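Local coordinates for protein anaphase-promoting complex subunit cut9 (Schizosaccharomyces pombe, PDB 2XPI) that serves as a TPR-repeat subunit of the anaphase-promoting complex, the E3 ubiquitin ligase that controls progression through mitosis and the G1 phase, at residues 250-255 / 281-286. Sequence-based numbering, arbitrary orientation.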
loop_
_atom_site.group_PDB
_atom_site.type_symbol
_atom_site.label_atom_id
_atom_site.label_comp_id
_atom_site.label_asym_id
_atom_site.label_seq_id
_atom_site.Cartn_x
_atom_site.Cartn_y
_atom_site.Cartn_z
ATOM N N GLU A 250 35.765 6.854 -2.906
ATOM C CA GLU A 250 35.093 5.870 -3.737
ATOM C C GLU A 250 33.931 6.476 -4.544
ATOM O O GLU A 250 33.743 6.136 -5.705
ATOM C CB GLU A 250 34.548 4.734 -2.878
ATOM C CG GLU A 250 35.575 3.818 -2.262
ATOM C CD GLU A 250 34.933 2.828 -1.297
ATOM O OE1 GLU A 250 34.099 3.255 -0.466
ATOM O OE2 GLU A 250 35.255 1.621 -1.368
ATOM N N GLU A 251 33.156 7.359 -3.914
ATOM C CA GLU A 251 32.003 7.998 -4.549
ATOM C C GLU A 251 32.399 8.891 -5.719
ATOM O O GLU A 251 31.769 8.853 -6.771
ATOM C CB GLU A 251 31.188 8.797 -3.531
ATOM C CG GLU A 251 30.163 7.966 -2.745
ATOM C CD GLU A 251 29.666 8.667 -1.464
ATOM O OE1 GLU A 251 30.069 9.838 -1.228
ATOM O OE2 GLU A 251 28.880 8.039 -0.698
ATOM N N TRP A 252 33.441 9.696 -5.538
ATOM C CA TRP A 252 33.947 10.527 -6.621
ATOM C C TRP A 252 34.552 9.698 -7.746
ATOM O O TRP A 252 34.314 9.969 -8.917
ATOM C CB TRP A 252 34.948 11.560 -6.104
ATOM C CG TRP A 252 34.272 12.749 -5.520
ATOM C CD1 TRP A 252 33.962 12.960 -4.202
ATOM C CD2 TRP A 252 33.790 13.892 -6.235
ATOM N NE1 TRP A 252 33.323 14.172 -4.055
ATOM C CE2 TRP A 252 33.206 14.761 -5.291
ATOM C CE3 TRP A 252 33.793 14.265 -7.583
ATOM C CZ2 TRP A 252 32.635 15.983 -5.658
ATOM C CZ3 TRP A 252 33.230 15.471 -7.940
ATOM C CH2 TRP A 252 32.659 16.317 -6.983
ATOM N N ASP A 253 35.334 8.686 -7.403
ATOM C CA ASP A 253 35.900 7.836 -8.442
ATOM C C ASP A 253 34.796 7.101 -9.204
ATOM O O ASP A 253 34.946 6.779 -10.383
ATOM C CB ASP A 253 36.910 6.845 -7.857
ATOM C CG ASP A 253 37.191 5.665 -8.791
ATOM O OD1 ASP A 253 36.366 4.716 -8.813
ATOM O OD2 ASP A 253 38.236 5.680 -9.491
ATOM N N LEU A 254 33.686 6.828 -8.530
ATOM C CA LEU A 254 32.603 6.145 -9.185
ATOM C C LEU A 254 32.016 7.075 -10.238
ATOM O O LEU A 254 32.004 6.720 -11.411
ATOM C CB LEU A 254 31.539 5.683 -8.196
ATOM C CG LEU A 254 30.300 5.007 -8.799
ATOM C CD1 LEU A 254 30.622 3.750 -9.594
ATOM C CD2 LEU A 254 29.324 4.670 -7.714
ATOM N N VAL A 255 31.552 8.264 -9.849
ATOM C CA VAL A 255 30.860 9.106 -10.825
ATOM C C VAL A 255 31.782 9.619 -11.916
ATOM O O VAL A 255 31.343 9.867 -13.046
ATOM C CB VAL A 255 30.033 10.272 -10.211
ATOM C CG1 VAL A 255 29.744 10.032 -8.756
ATOM C CG2 VAL A 255 30.689 11.612 -10.464
ATOM N N LYS A 281 31.195 17.551 -0.379
ATOM C CA LYS A 281 31.421 18.956 -0.692
ATOM C C LYS A 281 32.879 19.419 -0.601
ATOM O O LYS A 281 33.259 20.362 -1.296
ATOM C CB LYS A 281 30.549 19.831 0.217
ATOM C CG LYS A 281 29.665 20.803 -0.528
ATOM C CD LYS A 281 28.795 20.081 -1.540
ATOM C CE LYS A 281 27.936 19.030 -0.869
ATOM N NZ LYS A 281 26.968 18.425 -1.818
ATOM N N THR A 282 33.687 18.773 0.245
ATOM C CA THR A 282 35.010 19.314 0.590
ATOM C C THR A 282 36.191 18.827 -0.261
ATOM O O THR A 282 37.099 19.605 -0.559
ATOM C CB THR A 282 35.351 19.139 2.115
ATOM O OG1 THR A 282 35.794 17.797 2.386
ATOM C CG2 THR A 282 34.146 19.481 2.990
ATOM N N SER A 283 36.178 17.557 -0.660
ATOM C CA SER A 283 37.372 16.933 -1.240
ATOM C C SER A 283 37.707 17.350 -2.671
ATOM O O SER A 283 38.876 17.383 -3.055
ATOM C CB SER A 283 37.288 15.406 -1.140
ATOM O OG SER A 283 36.008 14.928 -1.511
ATOM N N HIS A 284 36.681 17.656 -3.456
ATOM C CA HIS A 284 36.860 18.003 -4.857
ATOM C C HIS A 284 36.183 19.329 -5.136
ATOM O O HIS A 284 35.320 19.432 -6.015
ATOM C CB HIS A 284 36.254 16.922 -5.741
ATOM C CG HIS A 284 36.924 15.596 -5.610
ATOM N ND1 HIS A 284 37.628 15.014 -6.640
ATOM C CD2 HIS A 284 37.011 14.743 -4.563
ATOM C CE1 HIS A 284 38.111 13.852 -6.238
ATOM N NE2 HIS A 284 37.755 13.667 -4.979
ATOM N N GLU A 285 36.589 20.338 -4.376
ATOM C CA GLU A 285 35.982 21.667 -4.406
ATOM C C GLU A 285 35.874 22.259 -5.814
ATOM O O GLU A 285 35.008 23.085 -6.095
ATOM C CB GLU A 285 36.799 22.601 -3.512
ATOM C CG GLU A 285 36.002 23.730 -2.902
ATOM C CD GLU A 285 36.360 23.956 -1.449
ATOM O OE1 GLU A 285 36.496 22.945 -0.714
ATOM O OE2 GLU A 285 36.506 25.138 -1.051
ATOM N N ASP A 286 36.764 21.804 -6.685
ATOM C CA ASP A 286 36.973 22.364 -8.012
ATOM C C ASP A 286 36.012 21.791 -9.070
ATOM O O ASP A 286 35.287 22.537 -9.737
ATOM C CB ASP A 286 38.419 22.072 -8.390
ATOM C CG ASP A 286 39.072 21.078 -7.423
ATOM O OD1 ASP A 286 39.511 21.503 -6.324
ATOM O OD2 ASP A 286 39.117 19.869 -7.749
#
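In the TPR superhelix, helix 248-257, which reaches the end of repeat 5, packs through Trp-252 on His-284 of the turn leading into helix 285-296 of repeat 6. The two aromatic rings form an offset stack: the imidazole lies over one face of the indole, displaced across its five-membered ring, with centroids 3.9 Å apart and planes only 10° from parallel. Closest are Trp-252 CG and His-284 CD2, at 3.5 Å. The two side chains run antiparallel where they overlap, and each ring thereby also receives the other's methylene. His-284 CB sits almost squarely above the six-membered ring of Trp-252, 3.6 Å from its centroid, while Trp-252 CB makes the reciprocal CH-pi contact over the imidazole, 4.0 Å from its centroid. In His-284, CG stands opposite the carbonyl carbon (chi1 -64°), which directs the ring back along the indole. A broad, flat tryptophan suits this place because it can take both imidazole and methylene on one face. Ser-283, small enough to sit beside the stack, approaches obliquely, its OG 3.8 Å from Trp-252 NE1 without a hydrogen bond; the indole N-H instead makes a weak one to the Asn-280 carbonyl. Histidine offers a flat ring to stack and a polar ND1, whose weak hydrogen bond to Glu-287 may steady the ring's rotation. Were Trp-252 an alanine, the imidazole would probably lose its stacking surface and a gap would be likely to open between helix and turn. With no hydrogen bond or salt bridge between the two segments, their direct contact rests on ring stacking and CH-pi packing.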